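PDB 3PFD: acyl-CoA dehydrogenase, which probably catalyses the flavin-dependent 2,3-dehydrogenation of saturated acyl-CoA thioesters to 2,3-dehydroacyl-CoA, passing the electrons to an acceptor. Local coordinates for residues 215-220 with 367-372; 50-55 with 95-100; 261-266 with 371-376. One frame throughout, in Å; residues are numbered along the deposited sequence.

Contact 1. Residues 215-220 with 367-372; sequences LGIKGS and MRDAKI. With FDA (dihydroflavine-adenine dinucleotide), chain B.
Ile217 and Gly216 press against Asp369 and Arg368 where the loop between strands 206-211 and 222-233 of the middle beta domain meets helix 363-373 of the C-terminal helical domain, an interface of the acyl-CoA dehydrogenase fold beside the flavin. Ile217 N donates to Asp369 OD1 at 2.8 Å, approaching from above the carboxylate plane. The same oxygen also accepts from a water, which in turn accepts from Lys218 N, so one carboxylate oxygen holds two successive backbone amides, one directly and one through water. Arg368, bent at chi3 (-77°), swings NH1 back to Leu215 O, which lies 3.1 Å away in the guanidinium plane; the N-H points almost straight at it (164°). NH1 and NE are further paired with Asp46 and Glu364, acids that probably ease the closeness of the Lys218 ammonium to this guanidinium. Leu215 lays CD1 against Arg368 CG at 3.6 Å and CD2 against the aliphatic part of Lys371, whose NZ turns to Gln350 of the second subunit. Gly216 has no side chain where a CB would run into the Arg368-Asp369 backbone, which lets its CA come within 4.5 Å of Asp369 CA. Toward the cofactor, Ile217 crosses Ile372 at about a right angle, and both reach the dimethylbenzene end of the reduced flavin: Ile217 CD1 lies 3.9 Å from C7M, Ile372 CD1 3.6 Å from C8M.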
loop_
_atom_site.group_PDB
_atom_site.type_symbol
_atom_site.label_atom_id
_atom_site.label_comp_id
_atom_site.label_asym_id
_atom_site.label_seq_id
_atom_site.Cartn_x
_atom_site.Cartn_y
_atom_site.Cartn_z
ATOM N N LEU C 215 24.076 -5.439 4.820
ATOM C CA LEU C 215 23.389 -4.254 4.328
ATOM C C LEU C 215 23.426 -3.119 5.368
ATOM O O LEU C 215 23.735 -1.972 5.049
ATOM C CB LEU C 215 21.931 -4.625 3.986
ATOM C CG LEU C 215 20.932 -3.509 3.710
ATOM C CD1 LEU C 215 21.461 -2.538 2.670
ATOM C CD2 LEU C 215 19.541 -4.119 3.266
ATOM N N GLY C 216 23.102 -3.458 6.610
ATOM C CA GLY C 216 23.016 -2.477 7.680
ATOM C C GLY C 216 23.408 -3.131 8.985
ATOM O O GLY C 216 24.033 -4.201 8.986
ATOM N N ILE C 217 23.033 -2.501 10.103
ATOM C CA ILE C 217 23.646 -2.761 11.414
ATOM C C ILE C 217 25.102 -3.237 11.227
ATOM O O ILE C 217 25.539 -4.259 11.804
ATOM C CB ILE C 217 22.793 -3.690 12.342
ATOM C CG1 ILE C 217 22.446 -5.010 11.637
ATOM C CG2 ILE C 217 21.527 -2.948 12.770
ATOM C CD1 ILE C 217 22.037 -6.129 12.562
ATOM N N LYS C 218 25.822 -2.494 10.382
ATOM C CA LYS C 218 27.151 -2.895 9.949
ATOM C C LYS C 218 28.101 -3.106 11.139
ATOM O O LYS C 218 28.902 -4.020 11.119
ATOM C CB LYS C 218 27.738 -1.883 8.978
ATOM C CG LYS C 218 27.118 -1.916 7.599
ATOM C CD LYS C 218 28.066 -1.358 6.595
ATOM C CE LYS C 218 27.437 -1.360 5.234
ATOM N NZ LYS C 218 28.345 -0.694 4.303
ATOM N N GLY C 219 27.975 -2.290 12.179
ATOM C CA GLY C 219 28.836 -2.425 13.355
ATOM C C GLY C 219 28.526 -3.556 14.318
ATOM O O GLY C 219 29.341 -3.876 15.161
ATOM N N SER C 220 27.334 -4.140 14.227
ATOM C CA SER C 220 26.979 -5.266 15.082
ATOM C C SER C 220 27.662 -6.503 14.535
ATOM O O SER C 220 27.389 -6.901 13.381
ATOM C CB SER C 220 25.458 -5.476 15.138
ATOM O OG SER C 220 25.159 -6.686 15.812
ATOM N N MET C 367 17.737 3.564 6.821
ATOM C CA MET C 367 16.952 2.775 5.881
ATOM C C MET C 367 17.552 1.380 5.806
ATOM O O MET C 367 16.836 0.356 5.893
ATOM C CB MET C 367 16.963 3.458 4.494
ATOM C CG MET C 367 16.087 2.756 3.471
ATOM S SD MET C 367 16.176 3.532 1.853
ATOM C CE MET C 367 15.459 2.216 0.851
ATOM N N ARG C 368 18.881 1.344 5.655
ATOM C CA ARG C 368 19.621 0.083 5.613
ATOM C C ARG C 368 19.408 -0.753 6.894
ATOM O O ARG C 368 19.137 -1.956 6.806
ATOM C CB ARG C 368 21.105 0.330 5.343
ATOM C CG ARG C 368 21.373 0.875 3.920
ATOM C CD ARG C 368 22.865 0.963 3.629
ATOM N NE ARG C 368 23.513 2.111 4.256
ATOM C CZ ARG C 368 24.336 2.060 5.307
ATOM N NH1 ARG C 368 24.580 0.893 5.934
ATOM N NH2 ARG C 368 24.882 3.191 5.759
ATOM N N ASP C 369 19.491 -0.102 8.055
ATOM C CA ASP C 369 19.218 -0.743 9.349
ATOM C C ASP C 369 17.771 -1.218 9.482
ATOM O O ASP C 369 17.519 -2.269 10.059
ATOM C CB ASP C 369 19.500 0.227 10.520
ATOM C CG ASP C 369 20.973 0.632 10.624
ATOM O OD1 ASP C 369 21.853 0.013 9.933
ATOM O OD2 ASP C 369 21.239 1.582 11.408
ATOM N N ALA C 370 16.814 -0.413 9.021
ATOM C CA ALA C 370 15.408 -0.763 9.229
ATOM C C ALA C 370 15.082 -2.127 8.623
ATOM O O ALA C 370 14.264 -2.867 9.185
ATOM C CB ALA C 370 14.468 0.319 8.656
ATOM N N LYS C 371 15.721 -2.450 7.497
ATOM C CA LYS C 371 15.465 -3.698 6.783
ATOM C C LYS C 371 15.653 -4.958 7.632
ATOM O O LYS C 371 14.906 -5.911 7.460
ATOM C CB LYS C 371 16.316 -3.808 5.503
ATOM C CG LYS C 371 16.070 -5.113 4.695
ATOM C CD LYS C 371 14.643 -5.133 4.061
ATOM C CE LYS C 371 14.087 -6.579 3.966
ATOM N NZ LYS C 371 12.623 -6.542 3.672
ATOM N N ILE C 372 16.641 -4.968 8.536
ATOM C CA ILE C 372 16.874 -6.154 9.371
ATOM C C ILE C 372 15.701 -6.453 10.299
ATOM O O ILE C 372 15.480 -7.614 10.646
ATOM C CB ILE C 372 18.215 -6.097 10.206
ATOM C CG1 ILE C 372 18.572 -7.467 10.805
ATOM C CG2 ILE C 372 18.103 -5.093 11.344
ATOM C CD1 ILE C 372 18.753 -8.626 9.764
HETATM P PA FDA B . 14.852 -18.697 5.570
HETATM O O1A FDA B . 14.167 -19.399 6.710
HETATM O O2A FDA B . 15.591 -19.482 4.514
HETATM O O5B FDA B . 13.739 -17.782 4.848
HETATM C C5B FDA B . 13.818 -17.393 3.473
HETATM C C4B FDA B . 12.478 -16.772 3.053
HETATM O O4B FDA B . 11.441 -17.759 3.075
HETATM C C3B FDA B . 12.030 -15.671 4.017
HETATM O O3B FDA B . 11.319 -14.686 3.254
HETATM C C2B FDA B . 11.055 -16.386 4.937
HETATM O O2B FDA B . 10.087 -15.506 5.515
HETATM C C1B FDA B . 10.414 -17.362 3.976
HETATM N N9A FDA B . 9.789 -18.511 4.663
HETATM C C8A FDA B . 10.428 -19.504 5.307
HETATM N N7A FDA B . 9.513 -20.380 5.794
HETATM C C5A FDA B . 8.282 -19.927 5.455
HETATM C C6A FDA B . 6.980 -20.401 5.687
HETATM N N6A FDA B . 6.780 -21.551 6.403
HETATM N N1A FDA B . 5.927 -19.698 5.192
HETATM C C2A FDA B . 6.148 -18.557 4.500
HETATM N N3A FDA B . 7.386 -18.073 4.251
HETATM C C4A FDA B . 8.468 -18.738 4.730
HETATM N N1 FDA B . 19.816 -16.028 14.858
HETATM C C2 FDA B . 20.352 -16.404 16.059
HETATM O O2 FDA B . 20.304 -17.600 16.454
HETATM N N3 FDA B . 20.955 -15.485 16.844
HETATM C C4 FDA B . 21.032 -14.191 16.460
HETATM O O4 FDA B . 21.612 -13.402 17.225
HETATM C C4X FDA B . 20.469 -13.766 15.239
HETATM N N5 FDA B . 20.635 -12.507 14.784
HETATM C C5X FDA B . 20.606 -12.246 13.465
HETATM C C6 FDA B . 21.258 -11.125 12.932
HETATM C C7 FDA B . 21.281 -10.918 11.541
HETATM C C7M FDA B . 21.976 -9.704 10.963
HETATM C C8 FDA B . 20.627 -11.798 10.690
HETATM C C8M FDA B . 20.618 -11.595 9.185
HETATM C C9 FDA B . 19.975 -12.897 11.218
HETATM C C9A FDA B . 19.974 -13.133 12.596
HETATM N N10 FDA B . 19.527 -14.374 13.098
HETATM C C10 FDA B . 19.857 -14.720 14.436
HETATM C "C1'" FDA B . 18.961 -15.373 12.189
HETATM C "C2'" FDA B . 17.516 -15.038 11.794
HETATM O "O2'" FDA B . 16.569 -15.249 12.866
HETATM C "C3'" FDA B . 17.185 -15.829 10.547
HETATM O "O3'" FDA B . 17.830 -15.180 9.422
HETATM C "C4'" FDA B . 15.667 -15.926 10.301
HETATM O "O4'" FDA B . 15.060 -16.783 11.272
HETATM C "C5'" FDA B . 15.342 -16.463 8.914
HETATM O "O5'" FDA B . 16.131 -17.632 8.654
HETATM P P FDA B . 16.962 -17.715 7.279
HETATM O O1P FDA B . 17.850 -16.499 7.206
HETATM O O2P FDA B . 17.568 -19.095 7.167
HETATM O O3P FDA B . 15.831 -17.518 6.147
HETATM O O HOH W 1 24.722 0.158 10.202
#

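Contact 2. Residues 50-55 with 95-100; sequences RFPEEA and CSASLI
Pro52 and Ala97 bring the two backbones to 5.8 Å between their CA atoms, where an inverse gamma turn centred on Pro52, the N-cap of helix 53-61, meets the first turns of helix 95-114. The proline ring and Ile100 bury the most surface. The proline CG rests on the helix backbone, 3.8 Å from Ala97 CA, and lies near the Ser96 carbonyl carbon, while CB faces the Ala97 methyl. One turn further on, Ala55 points its methyl at the same residue, and the CB atoms of Ala55 and Ala97 are 3.6 Å apart; such small side chains let the helix start come in close. Ile100 closes the other end. With CG1 beside its backbone N (chi1 -63°) and the chain extended beyond it, Ile100 carries CD1 to Pro52 CG at 4.3 Å, and its CG1 meets Phe51 CZ at 4.2 Å, obliquely to the ring. Phe51 has Pro52 CD over one face, offset toward the rim.

Arg50 grips Glu54 end-on through NH1 and NH2; NH1 also pairs with Glu44 of helix 24-47, and NH2 donates to Phe51 O, which accepts from Glu53 N, the bond that closes the gamma turn, from the opposite face of its plane. Helix 24-47 packs on the same residues, Val45 on Pro52 and Ile38 on Ala55. The two segments meet through apolar side chains and the Ser96-Ala97 backbone, so the fit depends on the shape of methyls, a proline ring and a branched side chain; the charges of Arg50 and Glu54 take no part across it and tie the turn to itself.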
loop_
_atom_site.group_PDB
_atom_site.type_symbol
_atom_site.label_atom_id
_atom_site.label_comp_id
_atom_site.label_asym_id
_atom_site.label_seq_id
_atom_site.Cartn_x
_atom_site.Cartn_y
_atom_site.Cartn_z
ATOM N N ARG C 50 32.316 -1.406 12.640
ATOM C CA ARG C 50 33.089 -1.701 13.837
ATOM C C ARG C 50 32.179 -1.624 15.052
ATOM O O ARG C 50 31.233 -0.823 15.064
ATOM C CB ARG C 50 34.296 -0.739 13.962
ATOM C CG ARG C 50 33.984 0.758 14.100
ATOM C CD ARG C 50 34.169 1.243 15.524
ATOM N NE ARG C 50 34.284 2.699 15.648
ATOM C CZ ARG C 50 33.911 3.381 16.736
ATOM N NH1 ARG C 50 34.038 4.705 16.781
ATOM N NH2 ARG C 50 33.403 2.747 17.784
ATOM N N PHE C 51 32.470 -2.450 16.062
ATOM C CA PHE C 51 31.651 -2.476 17.267
ATOM C C PHE C 51 31.410 -1.082 17.878
ATOM O O PHE C 51 32.351 -0.306 18.019
ATOM C CB PHE C 51 32.266 -3.388 18.328
ATOM C CG PHE C 51 31.335 -3.666 19.477
ATOM C CD1 PHE C 51 31.495 -3.018 20.690
ATOM C CD2 PHE C 51 30.249 -4.533 19.318
ATOM C CE1 PHE C 51 30.607 -3.251 21.738
ATOM C CE2 PHE C 51 29.369 -4.790 20.371
ATOM C CZ PHE C 51 29.543 -4.147 21.572
ATOM N N PRO C 52 30.148 -0.769 18.266
ATOM C CA PRO C 52 29.925 0.508 18.977
ATOM C C PRO C 52 30.466 0.516 20.428
ATOM O O PRO C 52 29.669 0.508 21.385
ATOM C CB PRO C 52 28.399 0.683 18.941
ATOM C CG PRO C 52 27.841 -0.735 18.834
ATOM C CD PRO C 52 28.911 -1.558 18.099
ATOM N N GLU C 53 31.799 0.555 20.582
ATOM C CA GLU C 53 32.460 0.504 21.907
ATOM C C GLU C 53 32.105 1.654 22.814
ATOM O O GLU C 53 31.942 1.477 24.013
ATOM C CB GLU C 53 33.994 0.469 21.783
ATOM C CG GLU C 53 34.649 -0.860 22.139
ATOM C CD GLU C 53 34.327 -1.369 23.546
ATOM O OE1 GLU C 53 34.657 -0.701 24.554
ATOM O OE2 GLU C 53 33.768 -2.475 23.642
ATOM N N GLU C 54 32.044 2.848 22.238
ATOM C CA GLU C 54 31.646 4.040 22.990
ATOM C C GLU C 54 30.222 3.934 23.558
ATOM O O GLU C 54 29.992 4.253 24.735
ATOM C CB GLU C 54 31.763 5.280 22.114
ATOM C CG GLU C 54 33.140 5.520 21.544
ATOM C CD GLU C 54 33.337 4.916 20.162
ATOM O OE1 GLU C 54 32.511 4.098 19.703
ATOM O OE2 GLU C 54 34.357 5.243 19.529
ATOM N N ALA C 55 29.272 3.469 22.740
ATOM C CA ALA C 55 27.956 3.155 23.267
ATOM C C ALA C 55 28.005 2.126 24.427
ATOM O O ALA C 55 27.360 2.335 25.430
ATOM C CB ALA C 55 27.009 2.692 22.168
ATOM N N CYS C 95 21.331 1.851 15.552
ATOM C CA CYS C 95 20.654 0.565 15.672
ATOM C C CYS C 95 21.640 -0.512 16.108
ATOM O O CYS C 95 21.294 -1.345 16.952
ATOM C CB CYS C 95 19.949 0.204 14.373
ATOM S SG CYS C 95 18.860 -1.237 14.434
ATOM N N SER C 96 22.877 -0.483 15.604
ATOM C CA SER C 96 23.863 -1.468 16.107
ATOM C C SER C 96 24.007 -1.400 17.627
ATOM O O SER C 96 24.052 -2.422 18.298
ATOM C CB SER C 96 25.218 -1.344 15.425
ATOM O OG SER C 96 25.102 -1.542 14.023
ATOM N N ALA C 97 24.094 -0.186 18.156
ATOM C CA ALA C 97 24.189 0.031 19.593
ATOM C C ALA C 97 22.976 -0.507 20.348
ATOM O O ALA C 97 23.132 -1.085 21.435
ATOM C CB ALA C 97 24.410 1.537 19.896
ATOM N N SER C 98 21.771 -0.297 19.785
ATOM C CA SER C 98 20.527 -0.782 20.400
ATOM C C SER C 98 20.533 -2.300 20.627
ATOM O O SER C 98 19.843 -2.810 21.511
ATOM C CB SER C 98 19.269 -0.355 19.588
ATOM O OG SER C 98 19.101 -1.169 18.427
ATOM N N LEU C 99 21.343 -3.011 19.846
ATOM C CA LEU C 99 21.419 -4.464 19.974
ATOM C C LEU C 99 22.187 -4.919 21.229
ATOM O O LEU C 99 22.151 -6.101 21.585
ATOM C CB LEU C 99 22.003 -5.075 18.691
ATOM C CG LEU C 99 21.050 -5.082 17.480
ATOM C CD1 LEU C 99 21.809 -5.332 16.177
ATOM C CD2 LEU C 99 19.986 -6.149 17.663
ATOM N N ILE C 100 22.876 -3.998 21.897
ATOM C CA ILE C 100 23.516 -4.323 23.192
ATOM C C ILE C 100 22.416 -4.630 24.217
ATOM O O ILE C 100 22.328 -5.779 24.718
ATOM C CB ILE C 100 24.469 -3.179 23.668
ATOM C CG1 ILE C 100 25.627 -2.987 22.675
ATOM C CG2 ILE C 100 24.969 -3.414 25.116
ATOM C CD1 ILE C 100 26.279 -1.602 22.785
#

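Contact 3. Residues 261-266 with 371-376; sequences AQAVGI and KITQIY. With FDA (dihydroflavine-adenine dinucleotide), chain B.
Gln262 stretches out fully toward Tyr376, CG anti to the backbone N (chi1 177°) and the chain straight beyond it, while Tyr376 tucks CG between its own backbone N and carbonyl carbon (chi1 60°), turning its hydroxyl to the amide. Tyr376 OH donates to Gln262 OE1 at 2.6 Å, in the carbonyl plane and on a lone pair. OE1 lies at the ring edge, in its plane, and the amide and ring planes are nearly coplanar (27° apart). Gln262 NE2 is taken up by Ser98 OG of helix 95-114, which would fix which end of the amide faces the tyrosine.

Thr373 packs beside this bond. Its CG2 sits 3.4 Å from Gln262 OE1 and meets Ile266 CD1 tip to tip at 3.9 Å; its OG1 passes near the Ala263 methyl but bonds back to Ala370 O, a carbonyl of its own helix. Ile372 supports the ring from one face, its CG1 3.5 Å above the plane and over the centre. Ile372 O accepts from both Ile375 N and Tyr376 N, bonding the segment to itself on the way to the tyrosine. On the cofactor side, Tyr376 CD1 comes within 3.5 Å of flavin C6, and CB lies near C9A, so the tyrosine lines the isoalloxazine pocket while its hydroxyl end is tied to the helical core.

The contact joins helix 256-280 to the end of helix 363-373 within the C-terminal domain. Helix 95-114 packs on Gln262 and Tyr376 through Leu99, and helix 326-352 covers Ile266 and Thr373 through Thr345 and Ser338.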
loop_
_atom_site.group_PDB
_atom_site.type_symbol
_atom_site.label_atom_id
_atom_site.label_comp_id
_atom_site.label_asym_id
_atom_site.label_seq_id
_atom_site.Cartn_x
_atom_site.Cartn_y
_atom_site.Cartn_z
ATOM N N ALA C 261 10.202 -2.337 19.239
ATOM C CA ALA C 261 10.644 -1.075 19.854
ATOM C C ALA C 261 11.850 -0.491 19.134
ATOM O O ALA C 261 11.974 0.729 18.954
ATOM C CB ALA C 261 10.969 -1.285 21.356
ATOM N N GLN C 262 12.772 -1.367 18.763
ATOM C CA GLN C 262 13.918 -0.960 17.954
ATOM C C GLN C 262 13.476 -0.277 16.636
ATOM O O GLN C 262 13.989 0.793 16.242
ATOM C CB GLN C 262 14.792 -2.189 17.662
ATOM C CG GLN C 262 15.996 -1.925 16.770
ATOM C CD GLN C 262 16.751 -3.201 16.490
ATOM O OE1 GLN C 262 16.335 -4.007 15.669
ATOM N NE2 GLN C 262 17.849 -3.412 17.206
ATOM N N ALA C 263 12.535 -0.925 15.969
ATOM C CA ALA C 263 12.026 -0.445 14.696
ATOM C C ALA C 263 11.315 0.886 14.911
ATOM O O ALA C 263 11.476 1.815 14.108
ATOM C CB ALA C 263 11.084 -1.466 14.079
ATOM N N VAL C 264 10.538 0.989 15.986
ATOM C CA VAL C 264 9.860 2.262 16.316
ATOM C C VAL C 264 10.936 3.358 16.462
ATOM O O VAL C 264 10.805 4.438 15.895
ATOM C CB VAL C 264 8.962 2.144 17.605
ATOM C CG1 VAL C 264 8.498 3.544 18.129
ATOM C CG2 VAL C 264 7.708 1.279 17.355
ATOM N N GLY C 265 12.006 3.059 17.218
ATOM C CA GLY C 265 13.110 4.017 17.436
ATOM C C GLY C 265 13.772 4.470 16.141
ATOM O O GLY C 265 13.903 5.684 15.887
ATOM N N ILE C 266 14.151 3.518 15.297
ATOM C CA ILE C 266 14.754 3.871 14.001
ATOM C C ILE C 266 13.833 4.815 13.243
ATOM O O ILE C 266 14.267 5.872 12.770
ATOM C CB ILE C 266 15.017 2.640 13.103
ATOM C CG1 ILE C 266 15.944 1.632 13.798
ATOM C CG2 ILE C 266 15.624 3.082 11.759
ATOM C CD1 ILE C 266 15.894 0.245 13.142
ATOM N N LYS C 371 15.721 -2.450 7.497
ATOM C CA LYS C 371 15.465 -3.698 6.783
ATOM C C LYS C 371 15.653 -4.958 7.632
ATOM O O LYS C 371 14.906 -5.911 7.460
ATOM C CB LYS C 371 16.316 -3.808 5.503
ATOM C CG LYS C 371 16.070 -5.113 4.695
ATOM C CD LYS C 371 14.643 -5.133 4.061
ATOM C CE LYS C 371 14.087 -6.579 3.966
ATOM N NZ LYS C 371 12.623 -6.542 3.672
ATOM N N ILE C 372 16.641 -4.968 8.536
ATOM C CA ILE C 372 16.874 -6.154 9.371
ATOM C C ILE C 372 15.701 -6.453 10.299
ATOM O O ILE C 372 15.480 -7.614 10.646
ATOM C CB ILE C 372 18.215 -6.097 10.206
ATOM C CG1 ILE C 372 18.572 -7.467 10.805
ATOM C CG2 ILE C 372 18.103 -5.093 11.344
ATOM C CD1 ILE C 372 18.753 -8.626 9.764
ATOM N N THR C 373 14.958 -5.425 10.713
ATOM C CA THR C 373 13.901 -5.624 11.698
ATOM C C THR C 373 12.756 -6.509 11.178
ATOM O O THR C 373 12.058 -7.145 11.971
ATOM C CB THR C 373 13.366 -4.294 12.289
ATOM O OG1 THR C 373 12.698 -3.560 11.262
ATOM C CG2 THR C 373 14.529 -3.440 12.837
ATOM N N GLN C 374 12.579 -6.538 9.853
ATOM C CA GLN C 374 11.581 -7.409 9.190
ATOM C C GLN C 374 12.063 -8.859 9.090
ATOM O O GLN C 374 11.276 -9.776 8.745
ATOM C CB GLN C 374 11.268 -6.882 7.778
ATOM C CG GLN C 374 10.647 -5.502 7.763
ATOM C CD GLN C 374 10.395 -4.984 6.356
ATOM O OE1 GLN C 374 11.337 -4.796 5.574
ATOM N NE2 GLN C 374 9.113 -4.761 6.023
ATOM N N ILE C 375 13.344 -9.079 9.414
ATOM C CA ILE C 375 13.986 -10.379 9.146
ATOM C C ILE C 375 14.321 -11.144 10.414
ATOM O O ILE C 375 13.930 -12.309 10.528
ATOM C CB ILE C 375 15.247 -10.264 8.231
ATOM C CG1 ILE C 375 14.887 -9.638 6.891
ATOM C CG2 ILE C 375 15.977 -11.657 8.046
ATOM C CD1 ILE C 375 16.076 -9.332 6.028
ATOM N N TYR C 376 15.072 -10.541 11.346
ATOM C CA TYR C 376 15.453 -11.331 12.528
ATOM C C TYR C 376 14.394 -11.424 13.610
ATOM O O TYR C 376 13.379 -10.727 13.542
ATOM C CB TYR C 376 16.846 -11.009 13.133
ATOM C CG TYR C 376 17.127 -9.608 13.628
ATOM C CD1 TYR C 376 18.429 -9.259 13.978
ATOM C CD2 TYR C 376 16.132 -8.633 13.727
ATOM C CE1 TYR C 376 18.754 -7.964 14.407
ATOM C CE2 TYR C 376 16.444 -7.321 14.161
ATOM C CZ TYR C 376 17.770 -7.010 14.500
ATOM O OH TYR C 376 18.132 -5.754 14.925
HETATM P PA FDA B . 14.852 -18.697 5.570
HETATM O O1A FDA B . 14.167 -19.399 6.710
HETATM O O2A FDA B . 15.591 -19.482 4.514
HETATM O O5B FDA B . 13.739 -17.782 4.848
HETATM C C5B FDA B . 13.818 -17.393 3.473
HETATM C C4B FDA B . 12.478 -16.772 3.053
HETATM O O4B FDA B . 11.441 -17.759 3.075
HETATM C C3B FDA B . 12.030 -15.671 4.017
HETATM O O3B FDA B . 11.319 -14.686 3.254
HETATM C C2B FDA B . 11.055 -16.386 4.937
HETATM O O2B FDA B . 10.087 -15.506 5.515
HETATM C C1B FDA B . 10.414 -17.362 3.976
HETATM N N9A FDA B . 9.789 -18.511 4.663
HETATM C C8A FDA B . 10.428 -19.504 5.307
HETATM N N7A FDA B . 9.513 -20.380 5.794
HETATM C C5A FDA B . 8.282 -19.927 5.455
HETATM C C6A FDA B . 6.980 -20.401 5.687
HETATM N N6A FDA B . 6.780 -21.551 6.403
HETATM N N1A FDA B . 5.927 -19.698 5.192
HETATM C C2A FDA B . 6.148 -18.557 4.500
HETATM N N3A FDA B . 7.386 -18.073 4.251
HETATM C C4A FDA B . 8.468 -18.738 4.730
HETATM N N1 FDA B . 19.816 -16.028 14.858
HETATM C C2 FDA B . 20.352 -16.404 16.059
HETATM O O2 FDA B . 20.304 -17.600 16.454
HETATM N N3 FDA B . 20.955 -15.485 16.844
HETATM C C4 FDA B . 21.032 -14.191 16.460
HETATM O O4 FDA B . 21.612 -13.402 17.225
HETATM C C4X FDA B . 20.469 -13.766 15.239
HETATM N N5 FDA B . 20.635 -12.507 14.784
HETATM C C5X FDA B . 20.606 -12.246 13.465
HETATM C C6 FDA B . 21.258 -11.125 12.932
HETATM C C7 FDA B . 21.281 -10.918 11.541
HETATM C C7M FDA B . 21.976 -9.704 10.963
HETATM C C8 FDA B . 20.627 -11.798 10.690
HETATM C C8M FDA B . 20.618 -11.595 9.185
HETATM C C9 FDA B . 19.975 -12.897 11.218
HETATM C C9A FDA B . 19.974 -13.133 12.596
HETATM N N10 FDA B . 19.527 -14.374 13.098
HETATM C C10 FDA B . 19.857 -14.720 14.436
HETATM C "C1'" FDA B . 18.961 -15.373 12.189
HETATM C "C2'" FDA B . 17.516 -15.038 11.794
HETATM O "O2'" FDA B . 16.569 -15.249 12.866
HETATM C "C3'" FDA B . 17.185 -15.829 10.547
HETATM O "O3'" FDA B . 17.830 -15.180 9.422
HETATM C "C4'" FDA B . 15.667 -15.926 10.301
HETATM O "O4'" FDA B . 15.060 -16.783 11.272
HETATM C "C5'" FDA B . 15.342 -16.463 8.914
HETATM O "O5'" FDA B . 16.131 -17.632 8.654
HETATM P P FDA B . 16.962 -17.715 7.279
HETATM O O1P FDA B . 17.850 -16.499 7.206
HETATM O O2P FDA B . 17.568 -19.095 7.167
HETATM O O3P FDA B . 15.831 -17.518 6.147
#

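Contact 2 lies within the N-terminal domain and closes along the chain before the other two open; contacts 1 and 3 then both end on helix 363-373, sharing Lys371 and Ile372. Their centres are about 9 Å apart, against about 12 Å between contacts 1 and 2 and 15 Å between contacts 2 and 3. Helix 95-114, part of contact 2, reaches the other two: Ser96 packs on the 215-220 loop, with Ser96 OG 3.2 Å from Ile217 CA, and Leu99 packs on Tyr376. The set thus brings N-terminal helices, middle-domain loop and C-terminal helices together beside the flavin, which contacts 1 and 3 touch directly and which the second subunit also binds.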